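Local coordinates for hypothetical protein yxiM (Bacillus subtilis, PDB 2O14) that is an uncharacterised member of the GDSL lipolytic enzyme family, probably an esterase or related hydrolase acting through a serine nucleophile, at residues Gly209-Gly214 with Pro245-Ser250; Glu253-Met258 with Leu302-Glu307; Ile273-Gln278 with Ile313-Leu318. One frame throughout, in Å; residues are numbered along the deposited sequence.

Interaction 1 of 3, residues Gly209-Gly214 with Pro245-Ser250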
loop_
_atom_site.group_PDB
_atom_site.type_symbol
_atom_site.label_atom_id
_atom_site.label_comp_id
_atom_site.label_asym_id
_atom_site.label_seq_id
_atom_site.Cartn_x
_atom_site.Cartn_y
_atom_site.Cartn_z
ATOM N N GLY A 209 5.148 10.850 -1.914
ATOM C CA GLY A 209 4.834 12.262 -1.759
ATOM C C GLY A 209 3.609 12.604 -0.926
ATOM O O GLY A 209 3.164 13.751 -0.932
ATOM N N GLN A 210 3.078 11.634 -0.188
ATOM C CA GLN A 210 1.883 11.875 0.617
ATOM C C GLN A 210 2.135 12.589 1.943
ATOM O O GLN A 210 3.207 12.472 2.548
ATOM C CB GLN A 210 1.148 10.556 0.882
ATOM C CG GLN A 210 -0.255 10.743 1.463
ATOM C CD GLN A 210 -1.149 11.570 0.557
ATOM O OE1 GLN A 210 -2.009 11.040 -0.160
ATOM N NE2 GLN A 210 -0.936 12.878 0.566
ATOM N N ILE A 211 1.126 13.340 2.372
ATOM C CA ILE A 211 1.151 14.090 3.624
ATOM C C ILE A 211 -0.047 13.596 4.437
ATOM O O ILE A 211 -0.868 12.833 3.927
ATOM C CB ILE A 211 0.999 15.610 3.364
ATOM C CG1 ILE A 211 -0.289 15.874 2.581
ATOM C CG2 ILE A 211 2.206 16.141 2.570
ATOM C CD1 ILE A 211 -0.575 17.354 2.343
ATOM N N ALA A 212 -0.157 14.033 5.686
ATOM C CA ALA A 212 -1.261 13.614 6.548
ATOM C C ALA A 212 -2.643 13.981 6.003
ATOM O O ALA A 212 -3.554 13.149 5.987
ATOM C CB ALA A 212 -1.087 14.212 7.950
ATOM N N ARG A 213 -2.805 15.230 5.571
ATOM C CA ARG A 213 -4.092 15.691 5.056
ATOM C C ARG A 213 -4.559 14.809 3.900
ATOM O O ARG A 213 -5.701 14.352 3.886
ATOM C CB ARG A 213 -3.989 17.145 4.584
ATOM C CG ARG A 213 -5.326 17.811 4.293
ATOM C CD ARG A 213 -5.127 19.073 3.479
ATOM N NE ARG A 213 -4.342 20.092 4.173
ATOM C CZ ARG A 213 -3.332 20.760 3.617
ATOM N NH1 ARG A 213 -2.679 21.684 4.310
ATOM N NH2 ARG A 213 -2.953 20.483 2.375
ATOM N N GLY A 214 -3.668 14.575 2.940
ATOM C CA GLY A 214 -4.003 13.749 1.792
ATOM C C GLY A 214 -4.325 12.306 2.147
ATOM O O GLY A 214 -5.290 11.737 1.644
ATOM N N PRO A 245 6.559 23.578 2.289
ATOM C CA PRO A 245 5.673 24.750 2.291
ATOM C C PRO A 245 4.536 24.737 1.266
ATOM O O PRO A 245 3.462 25.274 1.534
ATOM C CB PRO A 245 6.634 25.917 2.037
ATOM C CG PRO A 245 7.937 25.419 2.580
ATOM C CD PRO A 245 7.964 23.985 2.115
ATOM N N LYS A 246 4.764 24.140 0.100
ATOM C CA LYS A 246 3.731 24.131 -0.936
ATOM C C LYS A 246 2.387 23.543 -0.498
ATOM O O LYS A 246 1.344 23.935 -1.018
ATOM C CB LYS A 246 4.225 23.402 -2.190
ATOM C CG LYS A 246 4.392 21.902 -2.040
ATOM C CD LYS A 246 4.730 21.286 -3.388
ATOM C CE LYS A 246 4.846 19.773 -3.315
ATOM N NZ LYS A 246 5.120 19.193 -4.662
ATOM N N HIS A 247 2.410 22.618 0.457
ATOM C CA HIS A 247 1.185 21.991 0.950
ATOM C C HIS A 247 0.482 22.899 1.951
ATOM O O HIS A 247 -0.682 22.683 2.289
ATOM C CB HIS A 247 1.495 20.650 1.630
ATOM C CG HIS A 247 2.201 19.670 0.745
ATOM N ND1 HIS A 247 1.658 19.203 -0.433
ATOM C CD2 HIS A 247 3.409 19.070 0.865
ATOM C CE1 HIS A 247 2.502 18.359 -1.000
ATOM N NE2 HIS A 247 3.572 18.260 -0.232
ATOM N N LYS A 248 1.201 23.910 2.428
ATOM C CA LYS A 248 0.659 24.855 3.396
ATOM C C LYS A 248 0.011 24.112 4.561
ATOM O O LYS A 248 -1.102 24.424 4.972
ATOM C CB LYS A 248 -0.354 25.777 2.706
ATOM C CG LYS A 248 0.245 26.508 1.503
ATOM C CD LYS A 248 -0.798 27.266 0.694
ATOM C CE LYS A 248 -1.210 28.557 1.372
ATOM N NZ LYS A 248 -0.052 29.484 1.532
ATOM N N GLU A 249 0.718 23.110 5.077
ATOM C CA GLU A 249 0.222 22.323 6.200
ATOM C C GLU A 249 1.136 22.546 7.397
ATOM O O GLU A 249 2.183 21.906 7.514
ATOM C CB GLU A 249 0.188 20.834 5.843
ATOM C CG GLU A 249 -0.254 19.953 7.001
ATOM C CD GLU A 249 -0.059 18.472 6.730
ATOM O OE1 GLU A 249 -0.963 17.835 6.148
ATOM O OE2 GLU A 249 1.012 17.949 7.092
ATOM N N SER A 250 0.736 23.461 8.278
ATOM C CA SER A 250 1.522 23.793 9.459
ATOM C C SER A 250 1.682 22.583 10.358
ATOM O O SER A 250 0.977 21.580 10.202
ATOM C CB SER A 250 0.848 24.911 10.256
ATOM O OG SER A 250 -0.299 24.420 10.933
HETATM O O HOH W 1 4.574 16.085 -1.814
#

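Interaction 2 of 3, residues Glu253-Met258 with Leu302-Glu307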
loop_
_atom_site.group_PDB
_atom_site.type_symbol
_atom_site.label_atom_id
_atom_site.label_comp_id
_atom_site.label_asym_id
_atom_site.label_seq_id
_atom_site.Cartn_x
_atom_site.Cartn_y
_atom_site.Cartn_z
ATOM N N GLU A 253 -1.579 21.963 11.987
ATOM C CA GLU A 253 -2.567 21.247 11.181
ATOM C C GLU A 253 -2.168 19.779 11.129
ATOM O O GLU A 253 -2.994 18.888 11.317
ATOM C CB GLU A 253 -2.636 21.802 9.754
ATOM C CG GLU A 253 -3.950 21.461 9.043
ATOM C CD GLU A 253 -3.885 21.613 7.528
ATOM O OE1 GLU A 253 -3.236 22.567 7.044
ATOM O OE2 GLU A 253 -4.499 20.777 6.820
ATOM N N PHE A 254 -0.892 19.541 10.867
ATOM C CA PHE A 254 -0.361 18.189 10.799
ATOM C C PHE A 254 -0.789 17.398 12.031
ATOM O O PHE A 254 -1.355 16.309 11.924
ATOM C CB PHE A 254 1.164 18.246 10.727
ATOM C CG PHE A 254 1.830 16.930 10.972
ATOM C CD1 PHE A 254 1.830 15.941 9.991
ATOM C CD2 PHE A 254 2.465 16.677 12.188
ATOM C CE1 PHE A 254 2.454 14.714 10.213
ATOM C CE2 PHE A 254 3.096 15.452 12.425
ATOM C CZ PHE A 254 3.092 14.467 11.434
ATOM N N LYS A 255 -0.518 17.970 13.200
ATOM C CA LYS A 255 -0.842 17.343 14.477
ATOM C C LYS A 255 -2.343 17.074 14.623
ATOM O O LYS A 255 -2.738 16.017 15.118
ATOM C CB LYS A 255 -0.334 18.240 15.610
ATOM C CG LYS A 255 -0.304 17.617 16.991
ATOM C CD LYS A 255 0.387 18.564 17.971
ATOM C CE LYS A 255 0.256 18.096 19.412
ATOM N NZ LYS A 255 0.780 16.723 19.588
ATOM N N GLU A 256 -3.170 18.024 14.189
ATOM C CA GLU A 256 -4.630 17.892 14.266
ATOM C C GLU A 256 -5.166 16.764 13.385
ATOM O O GLU A 256 -5.998 15.969 13.818
ATOM C CB GLU A 256 -5.311 19.183 13.821
ATOM C CG GLU A 256 -5.054 20.403 14.675
ATOM C CD GLU A 256 -5.630 21.663 14.037
ATOM O OE1 GLU A 256 -6.823 21.641 13.649
ATOM O OE2 GLU A 256 -4.897 22.671 13.920
ATOM N N VAL A 257 -4.705 16.729 12.138
ATOM C CA VAL A 257 -5.123 15.715 11.180
ATOM C C VAL A 257 -4.689 14.339 11.654
ATOM O O VAL A 257 -5.460 13.376 11.605
ATOM C CB VAL A 257 -4.504 15.972 9.792
ATOM C CG1 VAL A 257 -4.813 14.806 8.858
ATOM C CG2 VAL A 257 -5.045 17.272 9.222
HETATM N N MSE A 258 -3.441 14.257 12.103
HETATM C CA MSE A 258 -2.880 13.009 12.604
HETATM C C MSE A 258 -3.701 12.508 13.784
HETATM O O MSE A 258 -4.011 11.323 13.870
HETATM C CB MSE A 258 -1.428 13.226 13.033
HETATM C CG MSE A 258 -0.471 13.476 11.880
HETATM SE SE MSE A 258 0.000 11.832 10.951
HETATM C CE MSE A 258 1.316 11.178 12.229
ATOM N N LEU A 302 5.894 12.739 18.628
ATOM C CA LEU A 302 6.170 12.267 19.986
ATOM C C LEU A 302 5.013 12.665 20.901
ATOM O O LEU A 302 4.506 11.852 21.674
ATOM C CB LEU A 302 7.472 12.875 20.514
ATOM C CG LEU A 302 8.740 12.614 19.694
ATOM C CD1 LEU A 302 9.891 13.423 20.267
ATOM C CD2 LEU A 302 9.069 11.128 19.699
ATOM N N ALA A 303 4.596 13.922 20.799
ATOM C CA ALA A 303 3.503 14.436 21.613
ATOM C C ALA A 303 2.209 13.652 21.390
ATOM O O ALA A 303 1.523 13.283 22.347
ATOM C CB ALA A 303 3.281 15.910 21.305
ATOM N N LEU A 304 1.879 13.401 20.125
ATOM C CA LEU A 304 0.672 12.659 19.776
ATOM C C LEU A 304 0.656 11.255 20.369
ATOM O O LEU A 304 -0.392 10.759 20.776
ATOM C CB LEU A 304 0.529 12.565 18.255
ATOM C CG LEU A 304 -0.059 13.778 17.529
ATOM C CD1 LEU A 304 0.197 13.666 16.029
ATOM C CD2 LEU A 304 -1.548 13.861 17.822
ATOM N N ALA A 305 1.818 10.612 20.416
ATOM C CA ALA A 305 1.900 9.261 20.960
ATOM C C ALA A 305 1.493 9.239 22.434
ATOM O O ALA A 305 0.814 8.317 22.892
ATOM C CB ALA A 305 3.311 8.723 20.794
ATOM N N GLU A 306 1.908 10.269 23.165
ATOM C CA GLU A 306 1.614 10.394 24.589
ATOM C C GLU A 306 0.181 10.853 24.823
ATOM O O GLU A 306 -0.535 10.286 25.649
ATOM C CB GLU A 306 2.582 11.391 25.226
ATOM C CG GLU A 306 4.043 11.061 24.961
ATOM C CD GLU A 306 4.984 12.187 25.349
ATOM O OE1 GLU A 306 4.827 13.305 24.807
ATOM O OE2 GLU A 306 5.882 11.953 26.190
ATOM N N GLU A 307 -0.229 11.879 24.085
ATOM C CA GLU A 307 -1.571 12.439 24.194
ATOM C C GLU A 307 -2.688 11.475 23.788
ATOM O O GLU A 307 -3.727 11.407 24.452
ATOM C CB GLU A 307 -1.670 13.703 23.344
ATOM C CG GLU A 307 -0.865 14.871 23.869
ATOM C CD GLU A 307 -0.765 15.992 22.857
ATOM O OE1 GLU A 307 -1.770 16.255 22.167
ATOM O OE2 GLU A 307 0.312 16.614 22.757
#

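Interaction 3 of 3, residues Ile273-Gln278 with Ile313-Leu318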
loop_
_atom_site.group_PDB
_atom_site.type_symbol
_atom_site.label_atom_id
_atom_site.label_comp_id
_atom_site.label_asym_id
_atom_site.label_seq_id
_atom_site.Cartn_x
_atom_site.Cartn_y
_atom_site.Cartn_z
ATOM N N ILE A 273 0.418 2.458 15.786
ATOM C CA ILE A 273 1.852 2.531 16.031
ATOM C C ILE A 273 2.399 3.678 15.186
ATOM O O ILE A 273 2.467 3.568 13.958
ATOM C CB ILE A 273 2.587 1.239 15.603
ATOM C CG1 ILE A 273 2.047 0.035 16.379
ATOM C CG2 ILE A 273 4.087 1.397 15.843
ATOM C CD1 ILE A 273 2.528 -1.288 15.841
ATOM N N LEU A 274 2.773 4.776 15.837
ATOM C CA LEU A 274 3.320 5.928 15.125
ATOM C C LEU A 274 4.833 5.792 15.002
ATOM O O LEU A 274 5.491 5.271 15.902
ATOM C CB LEU A 274 2.994 7.226 15.865
ATOM C CG LEU A 274 1.522 7.603 16.041
ATOM C CD1 LEU A 274 1.441 8.884 16.844
ATOM C CD2 LEU A 274 0.847 7.776 14.680
ATOM N N SER A 275 5.382 6.264 13.885
ATOM C CA SER A 275 6.819 6.197 13.659
ATOM C C SER A 275 7.389 7.545 13.246
ATOM O O SER A 275 6.822 8.234 12.400
ATOM C CB SER A 275 7.132 5.164 12.575
ATOM O OG SER A 275 8.516 5.154 12.257
ATOM N N THR A 276 8.507 7.929 13.852
ATOM C CA THR A 276 9.158 9.184 13.499
ATOM C C THR A 276 10.004 8.863 12.272
ATOM O O THR A 276 10.865 7.986 12.316
ATOM C CB THR A 276 10.063 9.697 14.643
ATOM O OG1 THR A 276 11.002 8.676 15.008
ATOM C CG2 THR A 276 9.215 10.067 15.862
ATOM N N PRO A 277 9.752 9.547 11.146
ATOM C CA PRO A 277 10.545 9.251 9.950
ATOM C C PRO A 277 12.041 9.527 10.086
ATOM O O PRO A 277 12.452 10.527 10.683
ATOM C CB PRO A 277 9.871 10.095 8.862
ATOM C CG PRO A 277 9.238 11.220 9.621
ATOM C CD PRO A 277 8.711 10.554 10.867
ATOM N N GLN A 278 12.853 8.625 9.546
ATOM C CA GLN A 278 14.300 8.794 9.598
ATOM C C GLN A 278 14.692 10.035 8.807
ATOM O O GLN A 278 13.893 10.552 8.019
ATOM C CB GLN A 278 15.009 7.564 9.039
ATOM C CG GLN A 278 14.135 6.627 8.240
ATOM C CD GLN A 278 13.593 7.256 6.985
ATOM O OE1 GLN A 278 14.341 7.839 6.201
ATOM N NE2 GLN A 278 12.290 7.136 6.776
ATOM N N ILE A 313 7.477 4.094 17.688
ATOM C CA ILE A 313 8.771 3.599 17.240
ATOM C C ILE A 313 9.510 4.865 16.841
ATOM O O ILE A 313 9.131 5.521 15.868
ATOM C CB ILE A 313 8.660 2.702 15.988
ATOM C CG1 ILE A 313 7.751 1.504 16.264
ATOM C CG2 ILE A 313 10.045 2.219 15.578
ATOM C CD1 ILE A 313 8.271 0.572 17.327
ATOM N N ASP A 314 10.543 5.227 17.593
ATOM C CA ASP A 314 11.302 6.434 17.275
ATOM C C ASP A 314 12.358 6.068 16.245
ATOM O O ASP A 314 13.561 6.169 16.504
ATOM C CB ASP A 314 11.980 6.995 18.527
ATOM C CG ASP A 314 12.213 8.490 18.440
ATOM O OD1 ASP A 314 12.358 9.013 17.312
ATOM O OD2 ASP A 314 12.261 9.142 19.503
ATOM N N LEU A 315 11.903 5.643 15.072
ATOM C CA LEU A 315 12.811 5.237 14.009
ATOM C C LEU A 315 13.825 6.324 13.661
ATOM O O LEU A 315 14.921 6.029 13.185
ATOM C CB LEU A 315 12.007 4.841 12.771
ATOM C CG LEU A 315 12.719 3.975 11.732
ATOM C CD1 LEU A 315 13.319 2.751 12.408
ATOM C CD2 LEU A 315 11.719 3.561 10.654
ATOM N N ASN A 316 13.465 7.580 13.902
ATOM C CA ASN A 316 14.366 8.691 13.616
ATOM C C ASN A 316 15.672 8.505 14.397
ATOM O O ASN A 316 16.771 8.575 13.835
ATOM C CB ASN A 316 13.714 10.016 14.023
ATOM C CG ASN A 316 14.564 11.226 13.656
ATOM O OD1 ASN A 316 14.478 11.754 12.541
ATOM N ND2 ASN A 316 15.391 11.668 14.592
ATOM N N VAL A 317 15.538 8.266 15.700
ATOM C CA VAL A 317 16.689 8.080 16.571
ATOM C C VAL A 317 17.335 6.706 16.402
ATOM O O VAL A 317 18.560 6.596 16.312
ATOM C CB VAL A 317 16.296 8.270 18.046
ATOM C CG1 VAL A 317 17.508 8.024 18.947
ATOM C CG2 VAL A 317 15.746 9.674 18.251
ATOM N N LEU A 318 16.516 5.662 16.360
ATOM C CA LEU A 318 17.045 4.317 16.200
ATOM C C LEU A 318 17.834 4.197 14.902
ATOM O O LEU A 318 18.916 3.615 14.884
ATOM C CB LEU A 318 15.914 3.283 16.229
ATOM C CG LEU A 318 15.136 3.173 17.546
ATOM C CD1 LEU A 318 13.928 2.253 17.368
ATOM C CD2 LEU A 318 16.054 2.640 18.636
#

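Interaction 1 of 3, residues Gly209-Gly214 with Pro245-Ser250
The backbone O of H247 is gripped by both end nitrogens of R213. R213 NH1 lies 3.0 Å from H247 O, and R213 NH2 lies 3.2 Å from H247 O. The oxygen sits in the guanidinium plane. NH2 meets it on a lone pair, while NH1 is tilted 29° from the carbonyl plane. The R213 chain bends at chi3 (-62°), and this turns the guanidinium toward the loop. R213 NE forms a salt bridge with E253 of helix 251-266. An alanine here removes the guanidinium, which would probably leave the loop at H247 less firmly held and E253 without its charged mate.

E249 runs past R213 in the opposite direction. R213 N donates to E249 OE1 at 3.2 Å, so the carboxylate takes up an N-H in the first turn of helix 212-217. The neighbouring A212 N bonds D242.

I211 lays CG2 over one face of the H247 ring. This CH-pi contact puts I211 CG2 3.8 Å from the ring centroid. K246 CG lies over the opposite face. At the ring edge a water bridges H247 NE2 and G209 O.

G209 N makes a weak hydrogen bond to the hydroxyl of S171, the probable nucleophile. The contact therefore flanks the likely active site, in the region where SGNH hydrolases commonly hold their oxyanion-hole glycine.

Interaction 2 of 3, residues Glu253-Met258 with Leu302-Glu307
K255 NZ and E307 OE2 form a salt bridge with a hydrogen bond, 3.2 Å between K255 NZ and E307 OE2. The amine does not come in at the carboxylate edge. It meets OE2 from above the carboxylate plane, 45° out of it. The two side chains cross at about a right angle. The other oxygen of E307, OE1, forms a salt bridge with R259, so each oxygen of this carboxylate has a positive partner. That setting would probably favour its ionised form.

The K255 chain is extended as far as CE and then bends (chi4 56°). The bend places the amine beside the 302-307 helix, near the A303 methyl. K255 NZ is 3.1 Å from A303 CB, uncomfortably short for a nitrogen and a methyl carbon, and the exact spacing is doubtful.

L304 slides past K255 in the opposite direction, so the aliphatic part of the lysine lies along the leucine. K255 CG is 3.9 Å from L304 CG. One leucine methyl, CD2, rests near the backbone carbonyl of K255, 3.7 Å from L304 CD2 to K255 O. The other methyl, CD1, faces M258, a selenomethionine. M258 CB and L304 CD1 are 3.4 Å apart, closer than usual for two carbons. Within its own helix, M258 CG packs over one face of the F254 ring.

The two helical segments approach to 10.6 Å between axes and run roughly the same way, 35° apart. Helix 251-266 leads from strand 233-237 to strand 271-275, and helix 298-307 lies between strands 271-275 and 311-313. They thus belong to successive connections of the parallel sheet. A212 of helix 212-217 packs on V257 and M258. L302 and A305 lie on L312 of strand 311-313.

Interaction 3 of 3, residues Ile273-Gln278 with Ile313-Leu318
I313, T276 and N316 bury the most area in this contact, where strand 271-275 runs beside the edge strand 311-313. I313 is in a parallel bridge with S275, and their side chains point to the same face of the sheet. I313 N donates to L274 O at 2.9 Å, and the bond is nearly straight, 172° at the hydrogen. I313 O accepts T276 N at 3.2 Å. It also receives a CA-H...O contact, with S275 CA 3.3 Å from I313 O. The side chain of I313 crosses that of I273, with 3.7 Å between I313 CG1 and I273 CG2. Helix 345-361 packs against I313 through E358 and L359.

T276 supplies the side-chain hydrogen bonds across the contact. Its OG1 is set between the backbone N and carbonyl carbon (chi1 55°), which aims the hydroxyl at the start of helix 315-326. T276 OG1 donates to D314 OD1 at 2.7 Å, on its anti side but tilted out of the carboxylate plane. T276 OG1 in turn accepts N316 N at 2.9 Å, with an angle of 163°. N316 CB lies beside it, 3.2 Å from T276 OG1.

D314 holds the N-cap position. Its OD2 forms a salt bridge with R298, so the carboxylate links the threonine to helix 298-307. S275 OG bonds Q237 and also touches L315 CB.

The chemistry implies a polar tie between strand end and helix start. The buried threonine hydroxyl is used as both donor and acceptor. It gives D314 one of its partners and satisfies an N-H of the first helical turn.

All three contacts lie in the SGNH-hydrolase part of the chain. Interactions 1 and 2 meet at a salt bridge, with R213 NE 2.7 Å from E253 OE2. Interactions 2 and 3 touch through packing, largely of leucine side chains: L302 CD2 is 3.8 Å from D314 OD2, and L304 CB is 4.0 Å from L274 CD1. Interactions 1 and 3 do not touch, their nearest atoms being about 9 Å apart. These two approach the probable catalytic residues. The side chain of I211 is about 10 Å from that of S171, and the side chain of Q278 is about 8 Å from that of H342. Interaction 2 lies away from these residues and touches both other contacts.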